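PDB 4YWT: glypican-1 from Homo sapiens, which is a GPI-anchored cell-surface proteoglycan that carries heparan sulfate chains, through which it binds collagen and takes part in Schwann cell myelination. Local coordinates for residues 108-113 with 372-377; 115-120 with 315-320. The protein carries 3 engineered substitutions. All coordinates share one frame; numbering follows the deposited sequence. Where two conformers were deposited one is given.

In the fold
Following the chain from the N terminus, helix 70-129 comes first to both contacts: its residues 108-113 enter contact 1, and residues 115-120, slightly further along, enter contact 2. The chain then runs through helices 137-152 and 204-236 and on to helix 316-328, whose start closes contact 2. Only later does helix 373-387 return to close contact 1, so the loop of contact 2 is nested inside that of contact 1. The centres of the two contacts lie about 14 Å apart. Together they fasten one stretch of the long helix to two separate helices of the elongated, mainly helical glypican core, beside the N-linked sugar on Asn115.

Contact 1 (108-113 with 372-377); sequences DHFQHL and GTLEKL. With NAG (2-acetamido-2-deoxy-beta-D-glucopyranose), chain E.
The imidazole of His109 is held between two aliphatic groups: Thr373 CG2 sits over one face, and Leu113 CG, from one turn further along the same helix, covers the opposite face. The threonine methyl makes a CH-pi contact, with CG2 3.8 Å from the centroid of the His109 ring and 26° off its normal. It is displaced toward the rim, and its closest ring atom is His109 CE1, 3.4 Å from Thr373 CG2. At the ring's edge, in its plane, a water stands 2.9 Å from His109 NE2. The same water accepts the N-H of Leu374, with 3.1 Å between its oxygen and Leu374 N. This amide lies in the first turn of its helix, two residues after the N-cap Gly372, so the water both serves that turn and bridges it to the histidine. With CG anti to its backbone N (chi1 -178°), His109 carries its ring across the gap between the helices. Leu377 CD1 approaches on a slant, 3.8 Å from His109 CD2. Deeper in, Phe110 CE1 touches Leu374 CD1 at 3.8 Å, the two side chains crossing at about a right angle. The short helix axes run nearly antiparallel, 166° between their directions, and come no closer than 11.5 Å, so side chains and one water do the joining. On the inner side Phe110 packs against Ala219 and Val223, linking helix 70-129 to helix 204-236, and the loop residue Phe303 is touched by both Phe110, edge-to-face, and Leu374 of helix 373-387, which also rests on Trp304.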
loop_
_atom_site.group_PDB
_atom_site.type_symbol
_atom_site.label_atom_id
_atom_site.label_comp_id
_atom_site.label_asym_id
_atom_site.label_seq_id
_atom_site.Cartn_x
_atom_site.Cartn_y
_atom_site.Cartn_z
ATOM N N ASP A 108 9.508 11.704 0.250
ATOM C CA ASP A 108 10.801 12.363 0.116
ATOM C C ASP A 108 10.930 13.110 -1.203
ATOM O O ASP A 108 11.509 14.192 -1.242
ATOM C CB ASP A 108 11.941 11.348 0.243
ATOM C CG ASP A 108 12.220 10.958 1.682
ATOM O OD1 ASP A 108 11.378 11.256 2.557
ATOM O OD2 ASP A 108 13.282 10.352 1.937
ATOM N N HIS A 109 10.394 12.545 -2.282
ATOM C CA HIS A 109 10.547 13.186 -3.584
ATOM C C HIS A 109 9.635 14.399 -3.750
ATOM O O HIS A 109 10.019 15.373 -4.392
ATOM C CB HIS A 109 10.291 12.206 -4.725
ATOM C CG HIS A 109 10.483 12.814 -6.079
ATOM N ND1 HIS A 109 11.687 13.346 -6.488
ATOM C CD2 HIS A 109 9.623 12.995 -7.109
ATOM C CE1 HIS A 109 11.563 13.822 -7.713
ATOM N NE2 HIS A 109 10.320 13.620 -8.115
ATOM N N PHE A 110 8.430 14.341 -3.194
ATOM C CA PHE A 110 7.541 15.499 -3.234
ATOM C C PHE A 110 8.159 16.643 -2.431
ATOM O O PHE A 110 8.270 17.795 -2.913
ATOM C CB PHE A 110 6.155 15.138 -2.696
ATOM C CG PHE A 110 5.326 14.328 -3.655
ATOM C CD1 PHE A 110 5.301 14.643 -5.004
ATOM C CD2 PHE A 110 4.586 13.244 -3.212
ATOM C CE1 PHE A 110 4.542 13.900 -5.891
ATOM C CE2 PHE A 110 3.830 12.493 -4.094
ATOM C CZ PHE A 110 3.808 12.822 -5.436
ATOM N N GLN A 111 8.583 16.311 -1.212
ATOM C CA GLN A 111 9.237 17.297 -0.358
ATOM C C GLN A 111 10.482 17.883 -1.034
ATOM O O GLN A 111 10.724 19.091 -0.958
ATOM C CB GLN A 111 9.596 16.675 0.991
ATOM C CG GLN A 111 8.390 16.468 1.897
ATOM C CD GLN A 111 8.759 15.880 3.243
ATOM O OE1 GLN A 111 8.209 14.862 3.661
ATOM N NE2 GLN A 111 9.696 16.522 3.931
ATOM N N HIS A 112 11.252 17.034 -1.713
ATOM C CA HIS A 112 12.447 17.502 -2.405
ATOM C C HIS A 112 12.106 18.391 -3.591
ATOM O O HIS A 112 12.813 19.345 -3.861
ATOM C CB HIS A 112 13.309 16.341 -2.892
ATOM C CG HIS A 112 14.368 16.758 -3.865
ATOM N ND1 HIS A 112 14.233 16.595 -5.227
ATOM C CD2 HIS A 112 15.565 17.361 -3.674
ATOM C CE1 HIS A 112 15.309 17.065 -5.833
ATOM N NE2 HIS A 112 16.132 17.537 -4.914
ATOM N N LEU A 113 11.030 18.072 -4.300
ATOM C CA LEU A 113 10.616 18.892 -5.430
ATOM C C LEU A 113 10.262 20.285 -4.938
ATOM O O LEU A 113 10.729 21.289 -5.493
ATOM C CB LEU A 113 9.432 18.266 -6.167
ATOM C CG LEU A 113 9.760 17.123 -7.132
ATOM C CD1 LEU A 113 8.483 16.516 -7.693
ATOM C CD2 LEU A 113 10.667 17.608 -8.257
ATOM N N GLY A 372 10.813 11.900 -16.391
ATOM C CA GLY A 372 11.401 12.572 -15.249
ATOM C C GLY A 372 11.391 11.619 -14.073
ATOM O O GLY A 372 10.902 10.495 -14.194
ATOM N N THR A 373 11.926 12.058 -12.939
ATOM C CA THR A 373 11.965 11.221 -11.746
ATOM C C THR A 373 10.561 10.807 -11.314
ATOM O O THR A 373 10.301 9.629 -11.055
ATOM C CB THR A 373 12.663 11.937 -10.578
ATOM O OG1 THR A 373 13.999 12.286 -10.961
ATOM C CG2 THR A 373 12.712 11.034 -9.355
ATOM N N LEU A 374 9.657 11.782 -11.256
ATOM C CA LEU A 374 8.284 11.539 -10.826
ATOM C C LEU A 374 7.579 10.531 -11.728
ATOM O O LEU A 374 6.841 9.674 -11.251
ATOM C CB LEU A 374 7.492 12.848 -10.791
ATOM C CG LEU A 374 6.038 12.737 -10.327
ATOM C CD1 LEU A 374 5.961 12.148 -8.927
ATOM C CD2 LEU A 374 5.347 14.093 -10.384
ATOM N N GLU A 375 7.819 10.632 -13.031
ATOM C CA GLU A 375 7.175 9.749 -13.997
ATOM C C GLU A 375 7.675 8.309 -13.870
ATOM O O GLU A 375 6.888 7.361 -13.926
ATOM C CB GLU A 375 7.402 10.268 -15.419
ATOM C CG GLU A 375 6.642 9.505 -16.491
ATOM C CD GLU A 375 6.635 10.233 -17.822
ATOM O OE1 GLU A 375 6.806 11.470 -17.824
ATOM O OE2 GLU A 375 6.456 9.570 -18.865
ATOM N N LYS A 376 8.983 8.148 -13.694
ATOM C CA LYS A 376 9.565 6.825 -13.498
ATOM C C LYS A 376 9.045 6.205 -12.208
ATOM O O LYS A 376 8.682 5.020 -12.167
ATOM C CB LYS A 376 11.092 6.900 -13.468
ATOM C CG LYS A 376 11.724 7.362 -14.768
ATOM C CD LYS A 376 13.227 7.136 -14.746
ATOM C CE LYS A 376 13.902 7.755 -15.955
ATOM N NZ LYS A 376 13.258 7.313 -17.224
ATOM N N LEU A 377 9.013 7.020 -11.156
ATOM C CA LEU A 377 8.479 6.593 -9.870
ATOM C C LEU A 377 7.032 6.140 -10.011
ATOM O O LEU A 377 6.628 5.143 -9.417
ATOM C CB LEU A 377 8.576 7.719 -8.842
ATOM C CG LEU A 377 9.962 7.995 -8.260
ATOM C CD1 LEU A 377 9.914 9.202 -7.339
ATOM C CD2 LEU A 377 10.486 6.772 -7.525
HETATM C C1 NAG E . 12.439 20.240 3.018
HETATM C C2 NAG E . 13.119 19.013 3.649
HETATM C C3 NAG E . 12.697 18.853 5.113
HETATM C C4 NAG E . 12.900 20.150 5.881
HETATM C C5 NAG E . 12.157 21.276 5.176
HETATM C C6 NAG E . 12.348 22.620 5.840
HETATM C C7 NAG E . 13.702 17.154 2.149
HETATM C C8 NAG E . 15.080 17.743 2.099
HETATM N N2 NAG E . 12.809 17.807 2.902
HETATM O O3 NAG E . 13.466 17.813 5.708
HETATM O O4 NAG E . 12.409 20.015 7.209
HETATM O O5 NAG E . 12.660 21.399 3.838
HETATM O O6 NAG E . 13.678 22.782 6.313
HETATM O O7 NAG E . 13.408 16.135 1.532
HETATM O O HOH W 1 10.381 14.723 -10.771
#

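Contact 2 (115-120 with 315-320). With NAG (2-acetamido-2-deoxy-beta-D-glucopyranose), chain E.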
loop_
_atom_site.group_PDB
_atom_site.type_symbol
_atom_site.label_atom_id
_atom_site.label_comp_id
_atom_site.label_asym_id
_atom_site.label_seq_id
_atom_site.Cartn_x
_atom_site.Cartn_y
_atom_site.Cartn_z
ATOM N N ASN A 115 11.118 21.778 -2.011
ATOM C CA ASN A 115 12.319 22.396 -1.453
ATOM C C ASN A 115 13.281 22.912 -2.527
ATOM O O ASN A 115 13.854 23.997 -2.400
ATOM C CB ASN A 115 13.042 21.395 -0.544
ATOM C CG ASN A 115 12.318 21.171 0.774
ATOM O OD1 ASN A 115 11.171 21.584 0.943
ATOM N ND2 ASN A 115 12.989 20.512 1.714
ATOM N N ASP A 116 13.442 22.124 -3.582
ATOM C CA ASP A 116 14.331 22.450 -4.690
ATOM C C ASP A 116 13.769 23.615 -5.485
ATOM O O ASP A 116 14.518 24.455 -5.985
ATOM C CB ASP A 116 14.529 21.236 -5.600
ATOM C CG ASP A 116 15.858 21.259 -6.327
ATOM O OD1 ASP A 116 16.867 20.826 -5.730
ATOM O OD2 ASP A 116 15.892 21.704 -7.494
ATOM N N SER A 117 12.446 23.653 -5.611
ATOM C CA SER A 117 11.793 24.798 -6.232
ATOM C C SER A 117 12.123 26.058 -5.438
ATOM O O SER A 117 12.510 27.086 -6.010
ATOM C CB SER A 117 10.280 24.588 -6.310
ATOM O OG SER A 117 9.687 25.515 -7.203
ATOM N N GLU A 118 11.991 25.965 -4.117
ATOM C CA GLU A 118 12.278 27.111 -3.256
ATOM C C GLU A 118 13.739 27.567 -3.362
ATOM O O GLU A 118 14.015 28.765 -3.448
ATOM C CB GLU A 118 11.936 26.791 -1.799
ATOM C CG GLU A 118 11.875 28.021 -0.903
ATOM C CD GLU A 118 11.563 27.684 0.542
ATOM O OE1 GLU A 118 11.418 26.484 0.858
ATOM O OE2 GLU A 118 11.457 28.622 1.361
ATOM N N ARG A 119 14.668 26.614 -3.359
ATOM C CA ARG A 119 16.090 26.938 -3.462
ATOM C C ARG A 119 16.423 27.574 -4.809
ATOM O O ARG A 119 17.207 28.525 -4.883
ATOM C CB ARG A 119 16.947 25.688 -3.250
ATOM C CG ARG A 119 17.132 25.305 -1.791
ATOM C CD ARG A 119 18.125 24.163 -1.637
ATOM N NE ARG A 119 17.591 23.080 -0.816
ATOM C CZ ARG A 119 17.101 21.945 -1.302
ATOM N NH1 ARG A 119 17.080 21.735 -2.613
ATOM N NH2 ARG A 119 16.636 21.015 -0.479
ATOM N N THR A 120 15.824 27.040 -5.868
ATOM C CA THR A 120 16.001 27.586 -7.208
ATOM C C THR A 120 15.507 29.026 -7.263
ATOM O O THR A 120 16.161 29.901 -7.841
ATOM C CB THR A 120 15.262 26.746 -8.267
ATOM O OG1 THR A 120 15.657 25.374 -8.152
ATOM C CG2 THR A 120 15.577 27.249 -9.668
ATOM N N SER A 315 7.749 23.145 -9.658
ATOM C CA SER A 315 7.932 24.253 -10.593
ATOM C C SER A 315 7.075 25.486 -10.280
ATOM O O SER A 315 6.756 26.262 -11.180
ATOM C CB SER A 315 7.641 23.782 -12.020
ATOM O OG SER A 315 6.256 23.559 -12.213
ATOM N N VAL A 316 6.715 25.663 -9.013
ATOM C CA VAL A 316 5.956 26.834 -8.567
ATOM C C VAL A 316 6.674 28.144 -8.916
ATOM O O VAL A 316 6.057 29.129 -9.364
ATOM C CB VAL A 316 5.708 26.781 -7.042
ATOM C CG1 VAL A 316 5.122 28.090 -6.541
ATOM C CG2 VAL A 316 4.799 25.612 -6.685
ATOM N N HIS A 317 7.990 28.134 -8.721
ATOM C CA HIS A 317 8.825 29.309 -8.935
ATOM C C HIS A 317 8.740 29.829 -10.366
ATOM O O HIS A 317 8.896 31.024 -10.603
ATOM C CB HIS A 317 10.281 28.996 -8.582
ATOM C CG HIS A 317 10.875 27.878 -9.382
ATOM N ND1 HIS A 317 10.689 26.551 -9.059
ATOM C CD2 HIS A 317 11.655 27.891 -10.488
ATOM C CE1 HIS A 317 11.327 25.794 -9.935
ATOM N NE2 HIS A 317 11.921 26.582 -10.811
ATOM N N THR A 318 8.496 28.931 -11.316
ATOM C CA THR A 318 8.375 29.323 -12.715
ATOM C C THR A 318 7.136 30.189 -12.924
ATOM O O THR A 318 7.188 31.221 -13.602
ATOM C CB THR A 318 8.305 28.096 -13.643
ATOM O OG1 THR A 318 7.061 27.412 -13.448
ATOM C CG2 THR A 318 9.456 27.146 -13.356
ATOM N N TRP A 319 6.023 29.767 -12.330
ATOM C CA TRP A 319 4.779 30.520 -12.422
ATOM C C TRP A 319 4.874 31.830 -11.654
ATOM O O TRP A 319 4.356 32.856 -12.103
ATOM C CB TRP A 319 3.600 29.691 -11.910
ATOM C CG TRP A 319 3.315 28.492 -12.752
ATOM C CD1 TRP A 319 3.548 27.188 -12.429
ATOM C CD2 TRP A 319 2.757 28.486 -14.072
ATOM N NE1 TRP A 319 3.161 26.369 -13.462
ATOM C CE2 TRP A 319 2.673 27.141 -14.483
ATOM C CE3 TRP A 319 2.317 29.487 -14.944
ATOM C CZ2 TRP A 319 2.165 26.769 -15.727
ATOM C CZ3 TRP A 319 1.814 29.118 -16.180
ATOM C CH2 TRP A 319 1.742 27.770 -16.559
ATOM N N LEU A 320 5.535 31.799 -10.499
ATOM C CA LEU A 320 5.772 33.035 -9.755
ATOM C C LEU A 320 6.555 34.041 -10.607
ATOM O O LEU A 320 6.171 35.211 -10.732
ATOM C CB LEU A 320 6.518 32.749 -8.450
ATOM C CG LEU A 320 5.779 31.914 -7.402
ATOM C CD1 LEU A 320 6.626 31.756 -6.148
ATOM C CD2 LEU A 320 4.430 32.536 -7.067
HETATM C C1 NAG E . 12.439 20.240 3.018
HETATM C C2 NAG E . 13.119 19.013 3.649
HETATM C C3 NAG E . 12.697 18.853 5.113
HETATM C C4 NAG E . 12.900 20.150 5.881
HETATM C C5 NAG E . 12.157 21.276 5.176
HETATM C C6 NAG E . 12.348 22.620 5.840
HETATM C C7 NAG E . 13.702 17.154 2.149
HETATM C C8 NAG E . 15.080 17.743 2.099
HETATM N N2 NAG E . 12.809 17.807 2.902
HETATM O O3 NAG E . 13.466 17.813 5.708
HETATM O O4 NAG E . 12.409 20.015 7.209
HETATM O O5 NAG E . 12.660 21.399 3.838
HETATM O O6 NAG E . 13.678 22.782 6.313
HETATM O O7 NAG E . 13.408 16.135 1.532
#
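Ser117 OG has two partners: it is hydrogen-bonded to Tyr144 OH of helix 137-152, and it meets the edge of the His317 ring at ND1. A hydrogen bond in which either could be the donor is likely there, but the modelled 2.3 Å between Ser117 OG and His317 ND1 is doubtfully short. His317 reaches it with CG placed between its backbone N and carbonyl carbon (chi1 59°). Two threonines flank the imidazole: Thr318 CG2 over one face and, more loosely, Thr120 CB over the other. Thr120 is itself turned back on its helix, with OG1 2.6 Å from Asp116 O; that carbonyl also takes Thr120 N, from the opposite face of its plane. On the starting turn of the partner helix, Thr318 OG1 bonds Ser315 O at 2.6 Å, in the carbonyl plane. Ser117 is also the serine of the Asn-X-Ser sequon whose Asn115 ND2 is covalently joined to the sugar's C1. The axes of segments 115-120 and 316-320 approach to 9.3 Å, with 40° between their directions; helix 137-152 touches His317 through Tyr144, and helix 204-236 meets Val316 and Leu320 through Leu208.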